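Local coordinates for methionine-binding protein (Coxiella burnetii, PDB 3TQW), which binds methionine and probably delivers it, as the periplasmic substrate-binding lipoprotein, to an ABC transporter for uptake, at residues V7-I10 / E14-L17; S39-P44 / T173-P178; S182-A187 / F233-I238. One frame throughout, in Å; residues are numbered along the deposited sequence. Where two conformers were deposited one is given.

Contact 1 of 3, residues V7-I10 / E14-L17; sequences VGTI and ETQL. With MET (methionine), chain C.
The hydroxyl of T15 bridges the end of strand 5-10 and the first turn of helix 13-29. This is the strand-to-helix turn of the first beta-alpha-beta unit, which runs through strand 5-10, helix 13-29 and strand 33-38 in a periplasmic binding protein fold. T15 OG1 gives its proton to I10 O at 2.7 Å. It comes to that oxygen from above the carbonyl plane, 59° out of it. The same T15 OG1 accepts from T9 OG1 at 2.8 Å, so the two hydroxyls and the carbonyl form a chain with one direction. The two threonine side chains cross at about a right angle. T9 OG1 sits between its own backbone N and carbonyl carbon (chi1 61°), and from there it faces T15.

Two waters link the segments further. One lies within bonding distance of I10 O and accepts from E14 N. The other accepts from I10 N and donates to E14 OE1, 2.8 Å away. This second water ties one carboxylate oxygen of E14 to the strand. The other oxygen goes to the ligand. The E14 side chain is extended beyond CG and its carboxylate reaches the bound methionine. R116 also binds this ligand. Farther out, F233 of helix 223-233 and N174 of helix 173-176 pack on E14, while I35 and T37 of strand 33-38 lie against T9. The carboxylate probably balances the charge of the ligand's amino group: E14 OE2 lies 2.8 Å from the methionine N.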
loop_
_atom_site.group_PDB
_atom_site.type_symbol
_atom_site.label_atom_id
_atom_site.label_comp_id
_atom_site.label_asym_id
_atom_site.label_seq_id
_atom_site.Cartn_x
_atom_site.Cartn_y
_atom_site.Cartn_z
ATOM N N VAL A 7 5.071 -2.283 -17.391
ATOM C CA VAL A 7 4.602 -1.732 -16.123
ATOM C C VAL A 7 4.849 -2.703 -14.969
ATOM O O VAL A 7 4.433 -3.858 -15.026
ATOM C CB VAL A 7 3.094 -1.425 -16.176
ATOM C CG1 VAL A 7 2.637 -0.790 -14.876
ATOM C CG2 VAL A 7 2.772 -0.522 -17.363
ATOM N N GLY A 8 5.513 -2.224 -13.921
ATOM C CA GLY A 8 5.832 -3.051 -12.774
ATOM C C GLY A 8 4.747 -3.012 -11.717
ATOM O O GLY A 8 4.246 -1.946 -11.359
ATOM N N THR A 9 4.369 -4.189 -11.228
ATOM C CA THR A 9 3.392 -4.293 -10.150
ATOM C C THR A 9 3.889 -5.297 -9.113
ATOM O O THR A 9 4.852 -6.031 -9.347
ATOM C CB THR A 9 2.027 -4.769 -10.672
ATOM O OG1 THR A 9 2.168 -6.071 -11.257
ATOM C CG2 THR A 9 1.490 -3.802 -11.728
ATOM N N ILE A 10 3.233 -5.322 -7.960
ATOM C CA ILE A 10 3.486 -6.351 -6.968
ATOM C C ILE A 10 2.521 -7.495 -7.233
ATOM O O ILE A 10 1.314 -7.276 -7.392
ATOM C CB ILE A 10 3.269 -5.820 -5.538
ATOM C CG1 ILE A 10 4.285 -4.715 -5.230
ATOM C CG2 ILE A 10 3.389 -6.962 -4.524
ATOM C CD1 ILE A 10 5.722 -5.218 -5.106
ATOM N N GLU A 14 -3.324 -6.524 -6.808
ATOM C CA GLU A 14 -3.084 -5.337 -7.633
ATOM C C GLU A 14 -2.626 -5.696 -9.045
ATOM O O GLU A 14 -2.854 -4.946 -9.995
ATOM C CB GLU A 14 -2.100 -4.384 -6.955
ATOM C CG GLU A 14 -2.644 -3.817 -5.646
ATOM C CD GLU A 14 -1.633 -2.975 -4.901
ATOM O OE1 GLU A 14 -0.566 -2.665 -5.473
ATOM O OE2 GLU A 14 -1.913 -2.624 -3.739
ATOM N N THR A 15 -1.969 -6.839 -9.177
ATOM C CA THR A 15 -1.596 -7.337 -10.489
ATOM C C THR A 15 -2.845 -7.757 -11.256
ATOM O O THR A 15 -2.928 -7.551 -12.467
ATOM C CB THR A 15 -0.584 -8.498 -10.384
ATOM O OG1 THR A 15 0.665 -7.980 -9.898
ATOM C CG2 THR A 15 -0.348 -9.144 -11.750
ATOM N N GLN A 16 -3.824 -8.331 -10.556
ATOM C CA GLN A 16 -5.101 -8.663 -11.192
ATOM C C GLN A 16 -5.778 -7.396 -11.693
ATOM O O GLN A 16 -6.317 -7.365 -12.797
ATOM C CB GLN A 16 -6.034 -9.399 -10.228
ATOM C CG GLN A 16 -5.527 -10.765 -9.816
ATOM C CD GLN A 16 -6.479 -11.492 -8.883
ATOM O OE1 GLN A 16 -6.050 -12.106 -7.911
ATOM N NE2 GLN A 16 -7.772 -11.436 -9.183
ATOM N N LEU A 17 -5.747 -6.354 -10.872
ATOM C CA LEU A 17 -6.311 -5.075 -11.262
ATOM C C LEU A 17 -5.614 -4.581 -12.529
ATOM O O LEU A 17 -6.261 -4.127 -13.477
ATOM C CB LEU A 17 -6.168 -4.051 -10.129
ATOM C CG LEU A 17 -6.821 -2.699 -10.417
ATOM C CD1 LEU A 17 -8.339 -2.853 -10.417
ATOM C CD2 LEU A 17 -6.390 -1.654 -9.401
HETATM N N MET C . -0.509 -0.919 -1.959
HETATM C CA MET C . 0.164 -0.544 -0.709
HETATM C C MET C . -0.799 0.258 0.163
HETATM O O MET C . -1.571 1.061 -0.357
HETATM C CB MET C . 1.422 0.281 -1.019
HETATM C CG MET C . 2.258 0.700 0.194
HETATM S SD MET C . 3.714 1.667 -0.286
HETATM C CE MET C . 4.632 0.410 -1.172
HETATM O OXT MET C . -0.838 0.126 1.389
HETATM O O HOH W 1 -0.787 -7.080 -5.442
HETATM O O HOH W 2 1.143 -3.362 -7.589
#

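Contact 2 of 3, residues S39-P44 / T173-P178; sequences SDYNTP and TNYAIP. With MET (methionine), chain C.
Y41 carries its CG beside the backbone N, opposite the carbonyl carbon, and its ring reaches across to N174. The N174 side chain comes from the other direction. Its CG lies between backbone N and carbonyl carbon (chi1 71°), which brings the amide to the phenol. Y41 OH donates to N174 OD1 at 2.5 Å, a short bond. The hydroxyl lies in the carbonyl plane, on a lone pair, with a C=O...O angle of 132°. The amide oxygen is itself at the edge of the Y41 ring.

Both residues belong to the methionine pocket. In this bilobal binding-protein fold, segment 39-44 follows strand 33-38 and segment 173-178 holds the short helix 173-176. The ligand's methyl carbon, CE, lies over the centre of one Y41 face, 3.5 Å from Y41 CG. This is a CH-pi type of contact from the thioether end. Nearer the ligand's backbone, N174 OD1 packs against its CA at 3.6 Å.

Y175 OH lies over the opposite face of the Y41 ring. The two side chains slide past each other in opposite directions, with Y175 CE2 3.5 Å from Y41 CZ. Their rings meet obliquely, planes at 42°. N174 ND2 lies over the centre of one face of the Y175 ring. A water joins Y175 OH, 2.7 Å away, to the backbone N of Y41.

The loop has its own bracing. D40 to T43 form a type I turn, and D40 OD1 accepts from N42 N at 2.8 Å in an Asx turn. T43 OG1 donates to N42 OD1, and N42 O is bonded by Q67.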
loop_
_atom_site.group_PDB
_atom_site.type_symbol
_atom_site.label_atom_id
_atom_site.label_comp_id
_atom_site.label_asym_id
_atom_site.label_seq_id
_atom_site.Cartn_x
_atom_site.Cartn_y
_atom_site.Cartn_z
ATOM N N SER A 39 8.102 -8.952 -6.127
ATOM C CA SER A 39 7.687 -9.563 -4.866
ATOM C C SER A 39 8.271 -8.853 -3.646
ATOM O O SER A 39 8.348 -9.427 -2.555
ATOM C CB SER A 39 8.079 -11.038 -4.833
ATOM O OG SER A 39 7.551 -11.737 -5.940
ATOM N N ASP A 40 8.680 -7.603 -3.838
ATOM C CA ASP A 40 9.140 -6.772 -2.731
ATOM C C ASP A 40 8.893 -5.310 -3.083
ATOM O O ASP A 40 9.213 -4.871 -4.187
ATOM C CB ASP A 40 10.630 -7.011 -2.468
ATOM C CG ASP A 40 11.095 -6.414 -1.150
ATOM O OD1 ASP A 40 10.725 -5.254 -0.844
ATOM O OD2 ASP A 40 11.827 -7.113 -0.418
ATOM N N TYR A 41 8.276 -4.578 -2.159
ATOM C CA TYR A 41 8.038 -3.148 -2.324
ATOM C C TYR A 41 9.301 -2.406 -2.768
ATOM O O TYR A 41 9.226 -1.412 -3.495
ATOM C CB TYR A 41 7.607 -2.532 -0.990
ATOM C CG TYR A 41 6.163 -2.732 -0.562
ATOM C CD1 TYR A 41 5.192 -3.194 -1.441
ATOM C CD2 TYR A 41 5.773 -2.415 0.733
ATOM C CE1 TYR A 41 3.862 -3.349 -1.025
ATOM C CE2 TYR A 41 4.465 -2.562 1.154
ATOM C CZ TYR A 41 3.514 -3.023 0.280
ATOM O OH TYR A 41 2.220 -3.156 0.734
ATOM N N ASN A 42 10.460 -2.862 -2.298
ATOM C CA ASN A 42 11.698 -2.109 -2.514
ATOM C C ASN A 42 12.309 -2.245 -3.907
ATOM O O ASN A 42 13.353 -1.654 -4.186
ATOM C CB ASN A 42 12.743 -2.406 -1.421
ATOM C CG ASN A 42 13.322 -3.821 -1.503
ATOM O OD1 ASN A 42 13.202 -4.513 -2.520
ATOM N ND2 ASN A 42 13.973 -4.247 -0.422
ATOM N N THR A 43 11.646 -2.989 -4.791
ATOM C CA THR A 43 12.236 -3.304 -6.096
ATOM C C THR A 43 11.697 -2.560 -7.337
ATOM O O THR A 43 12.484 -2.162 -8.188
ATOM C CB THR A 43 12.267 -4.840 -6.341
ATOM O OG1 THR A 43 13.010 -5.461 -5.283
ATOM C CG2 THR A 43 12.954 -5.165 -7.662
ATOM N N PRO A 44 10.363 -2.387 -7.460
ATOM C CA PRO A 44 9.856 -1.757 -8.693
ATOM C C PRO A 44 10.442 -0.369 -9.026
ATOM O O PRO A 44 10.516 -0.030 -10.203
ATOM C CB PRO A 44 8.345 -1.659 -8.443
ATOM C CG PRO A 44 8.059 -2.838 -7.540
ATOM C CD PRO A 44 9.266 -2.895 -6.616
ATOM N N THR A 173 -3.239 -3.697 2.588
ATOM C CA THR A 173 -4.301 -4.454 1.941
ATOM C C THR A 173 -3.808 -5.439 0.869
ATOM O O THR A 173 -4.327 -6.549 0.772
ATOM C CB THR A 173 -5.366 -3.501 1.372
ATOM O OG1 THR A 173 -6.011 -2.829 2.466
ATOM C CG2 THR A 173 -6.404 -4.268 0.547
ATOM N N ASN A 174 -2.806 -5.057 0.078
ATOM C CA ASN A 174 -2.326 -5.970 -0.961
ATOM C C ASN A 174 -1.781 -7.272 -0.369
ATOM O O ASN A 174 -1.761 -8.299 -1.042
ATOM C CB ASN A 174 -1.296 -5.305 -1.892
ATOM C CG ASN A 174 0.037 -5.063 -1.215
ATOM O OD1 ASN A 174 0.164 -4.173 -0.376
ATOM N ND2 ASN A 174 1.043 -5.848 -1.581
ATOM N N TYR A 175 -1.355 -7.230 0.894
ATOM C CA TYR A 175 -0.855 -8.434 1.560
ATOM C C TYR A 175 -1.932 -9.135 2.392
ATOM O O TYR A 175 -1.916 -10.356 2.534
ATOM C CB TYR A 175 0.378 -8.120 2.422
ATOM C CG TYR A 175 1.623 -7.843 1.602
ATOM C CD1 TYR A 175 2.053 -8.740 0.631
ATOM C CD2 TYR A 175 2.353 -6.677 1.786
ATOM C CE1 TYR A 175 3.185 -8.490 -0.130
ATOM C CE2 TYR A 175 3.493 -6.413 1.030
ATOM C CZ TYR A 175 3.899 -7.322 0.076
ATOM O OH TYR A 175 5.019 -7.059 -0.678
ATOM N N ALA A 176 -2.865 -8.360 2.935
ATOM C CA ALA A 176 -3.958 -8.927 3.716
ATOM C C ALA A 176 -4.858 -9.828 2.868
ATOM O O ALA A 176 -5.239 -10.920 3.291
ATOM C CB ALA A 176 -4.777 -7.823 4.361
ATOM N N ILE A 177 -5.193 -9.370 1.669
ATOM C CA ILE A 177 -6.160 -10.086 0.842
ATOM C C ILE A 177 -5.723 -11.503 0.473
ATOM O O ILE A 177 -6.481 -12.445 0.675
ATOM C CB ILE A 177 -6.576 -9.267 -0.394
ATOM C CG1 ILE A 177 -7.537 -8.154 0.049
ATOM C CG2 ILE A 177 -7.230 -10.159 -1.444
ATOM C CD1 ILE A 177 -7.862 -7.150 -1.031
ATOM N N PRO A 178 -4.492 -11.666 -0.037
ATOM C CA PRO A 178 -4.038 -13.025 -0.359
ATOM C C PRO A 178 -3.987 -13.921 0.882
ATOM O O PRO A 178 -3.975 -15.147 0.749
ATOM C CB PRO A 178 -2.620 -12.814 -0.898
ATOM C CG PRO A 178 -2.552 -11.369 -1.279
ATOM C CD PRO A 178 -3.476 -10.647 -0.352
HETATM N N MET C . -0.509 -0.919 -1.959
HETATM C CA MET C . 0.164 -0.544 -0.709
HETATM C C MET C . -0.799 0.258 0.163
HETATM O O MET C . -1.571 1.061 -0.357
HETATM C CB MET C . 1.422 0.281 -1.019
HETATM C CG MET C . 2.258 0.700 0.194
HETATM S SD MET C . 3.714 1.667 -0.286
HETATM C CE MET C . 4.632 0.410 -1.172
HETATM O OXT MET C . -0.838 0.126 1.389
HETATM O O HOH W 3 7.279 -5.785 0.230
#

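Contact 3 of 3, residues S182-A187 / F233-I238; sequences SPSRDA and FGDGAI
The loop before strand 189-190 meets the turn that ends helix 223-233, and S184 makes the closest approach. S184 OG lies 3.5 Å from D235 CB, a van der Waals contact at the surface. The S184 hydroxyl stands beside its own backbone N (chi1 -62°). Two waters lie near it. One water is 2.6 Å from S184 OG and donates to F233 O. The other is weakly bonded to S184 OG and accepts from D235 N at 3.1 Å. The polar link between the segments therefore runs through water.

Each segment is braced from within. G236 N donates to F233 O at 2.8 Å, so this carbonyl takes both a backbone bond and the water. G234 leaves the helix with positive phi (53°), a conformation that suits glycine. G236 has no side chain, and its backbone lies beside the P183 ring. On the other segment S182 OG accepts from R185 N in an ST motif. S182 N donates nearly straight to D186 OD2 at 2.7 Å, at an angle of 174°. The S182 carbonyl also takes the proton of D186 N.

Around the contact, P183 packs on T173 of helix 173-176 and on Y89 of strand 87-89. F233 lies against T173 as well, meets the ring of Y84 and touches P13 of helix 13-29. Beyond the turn, I238 pairs through its backbone with V83 of strand 75-83.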
loop_
_atom_site.group_PDB
_atom_site.type_symbol
_atom_site.label_atom_id
_atom_site.label_comp_id
_atom_site.label_asym_id
_atom_site.label_seq_id
_atom_site.Cartn_x
_atom_site.Cartn_y
_atom_site.Cartn_z
ATOM N N SER A 182 -9.958 -9.768 4.895
ATOM C CA SER A 182 -10.668 -8.679 4.238
ATOM C C SER A 182 -10.710 -7.443 5.130
ATOM O O SER A 182 -11.114 -7.526 6.290
ATOM C CB SER A 182 -12.092 -9.119 3.890
ATOM O OG SER A 182 -12.947 -8.002 3.724
ATOM N N PRO A 183 -10.291 -6.292 4.591
ATOM C CA PRO A 183 -10.330 -5.011 5.302
ATOM C C PRO A 183 -11.733 -4.670 5.793
ATOM O O PRO A 183 -11.887 -4.171 6.907
ATOM C CB PRO A 183 -9.906 -4.005 4.229
ATOM C CG PRO A 183 -9.110 -4.797 3.263
ATOM C CD PRO A 183 -9.705 -6.163 3.245
ATOM N N SER A 184 -12.741 -4.931 4.965
ATOM C CA SER A 184 -14.129 -4.645 5.321
ATOM C C SER A 184 -14.692 -5.638 6.334
ATOM O O SER A 184 -15.462 -5.265 7.223
ATOM C CB SER A 184 -15.014 -4.647 4.069
ATOM O OG SER A 184 -14.612 -3.644 3.152
ATOM N N ARG A 185 -14.305 -6.901 6.199
ATOM C CA ARG A 185 -14.900 -7.963 7.000
ATOM C C ARG A 185 -14.101 -8.310 8.247
ATOM O O ARG A 185 -14.675 -8.610 9.288
ATOM C CB ARG A 185 -15.090 -9.228 6.160
ATOM C CG ARG A 185 -16.155 -9.122 5.081
ATOM C CD ARG A 185 -16.302 -10.449 4.347
ATOM N NE ARG A 185 -17.384 -10.436 3.366
ATOM C CZ ARG A 185 -17.726 -11.482 2.620
ATOM N NH1 ARG A 185 -17.068 -12.629 2.741
ATOM N NH2 ARG A 185 -18.725 -11.385 1.751
ATOM N N ASP A 186 -12.777 -8.273 8.144
ATOM C CA ASP A 186 -11.928 -8.825 9.196
ATOM C C ASP A 186 -11.210 -7.794 10.071
ATOM O O ASP A 186 -10.868 -8.085 11.216
ATOM C CB ASP A 186 -10.919 -9.802 8.590
ATOM C CG ASP A 186 -11.592 -10.968 7.896
ATOM O OD1 ASP A 186 -12.540 -11.538 8.475
ATOM O OD2 ASP A 186 -11.184 -11.309 6.769
ATOM N N ALA A 187 -10.983 -6.596 9.539
ATOM C CA ALA A 187 -10.250 -5.574 10.282
ATOM C C ALA A 187 -11.035 -5.077 11.494
ATOM O O ALA A 187 -12.242 -4.830 11.408
ATOM C CB ALA A 187 -9.885 -4.411 9.375
ATOM N N PHE A 233 -11.393 -5.871 -4.462
ATOM C CA PHE A 233 -11.117 -5.197 -3.189
ATOM C C PHE A 233 -12.362 -4.798 -2.394
ATOM O O PHE A 233 -12.263 -4.426 -1.218
ATOM C CB PHE A 233 -10.279 -3.938 -3.429
ATOM C CG PHE A 233 -8.931 -4.205 -4.036
ATOM C CD1 PHE A 233 -7.866 -4.608 -3.245
ATOM C CD2 PHE A 233 -8.725 -4.039 -5.398
ATOM C CE1 PHE A 233 -6.615 -4.854 -3.805
ATOM C CE2 PHE A 233 -7.480 -4.278 -5.961
ATOM C CZ PHE A 233 -6.423 -4.683 -5.161
ATOM N N GLY A 234 -13.527 -4.850 -3.032
ATOM C CA GLY A 234 -14.739 -4.345 -2.409
ATOM C C GLY A 234 -14.525 -2.918 -1.942
ATOM O O GLY A 234 -13.882 -2.118 -2.632
ATOM N N ASP A 235 -15.048 -2.598 -0.759
ATOM C CA ASP A 235 -14.883 -1.269 -0.176
ATOM C C ASP A 235 -13.437 -0.983 0.232
ATOM O O ASP A 235 -13.132 0.105 0.716
ATOM C CB ASP A 235 -15.801 -1.099 1.038
ATOM C CG ASP A 235 -17.271 -1.193 0.673
ATOM O OD1 ASP A 235 -17.611 -0.942 -0.503
ATOM O OD2 ASP A 235 -18.090 -1.511 1.562
ATOM N N GLY A 236 -12.556 -1.960 0.040
ATOM C CA GLY A 236 -11.166 -1.824 0.438
ATOM C C GLY A 236 -10.340 -1.006 -0.539
ATOM O O GLY A 236 -9.182 -0.684 -0.261
ATOM N N ALA A 237 -10.932 -0.681 -1.685
ATOM C CA ALA A 237 -10.292 0.196 -2.660
ATOM C C ALA A 237 -11.194 1.381 -2.977
ATOM O O ALA A 237 -12.365 1.209 -3.318
ATOM C CB ALA A 237 -9.957 -0.566 -3.933
ATOM N N ILE A 238 -10.643 2.582 -2.860
ATOM C CA ILE A 238 -11.382 3.798 -3.144
ATOM C C ILE A 238 -10.700 4.553 -4.269
ATOM O O ILE A 238 -9.530 4.902 -4.155
ATOM C CB ILE A 238 -11.447 4.701 -1.907
ATOM C CG1 ILE A 238 -11.962 3.901 -0.709
ATOM C CG2 ILE A 238 -12.330 5.921 -2.174
ATOM C CD1 ILE A 238 -11.889 4.645 0.578
HETATM O O HOH W 4 -12.734 -4.984 1.913
HETATM O O HOH W 5 -16.592 -4.820 0.723
#

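Contact 1 is the buried one, and contacts 2 and 3 are partly buried. Two of the three touching residues in contact 3 are exposed, against none in contact 1. Contacts 1 and 2 both touch the bound methionine, contact 1 at the amino group, contact 2 at the methyl end and the alpha carbon. They meet each other where I10 packs on D40. Contact 3 touches no ligand, but F233 reaches I177 of contact 2. The chemistry differs with place. Contact 1 uses hydroxyls, a carbonyl and bridging waters inside one beta-alpha-beta unit. Contact 2 joins distant parts of the chain with an aromatic pair and one direct bond. Contact 3 depends on van der Waals contact and water.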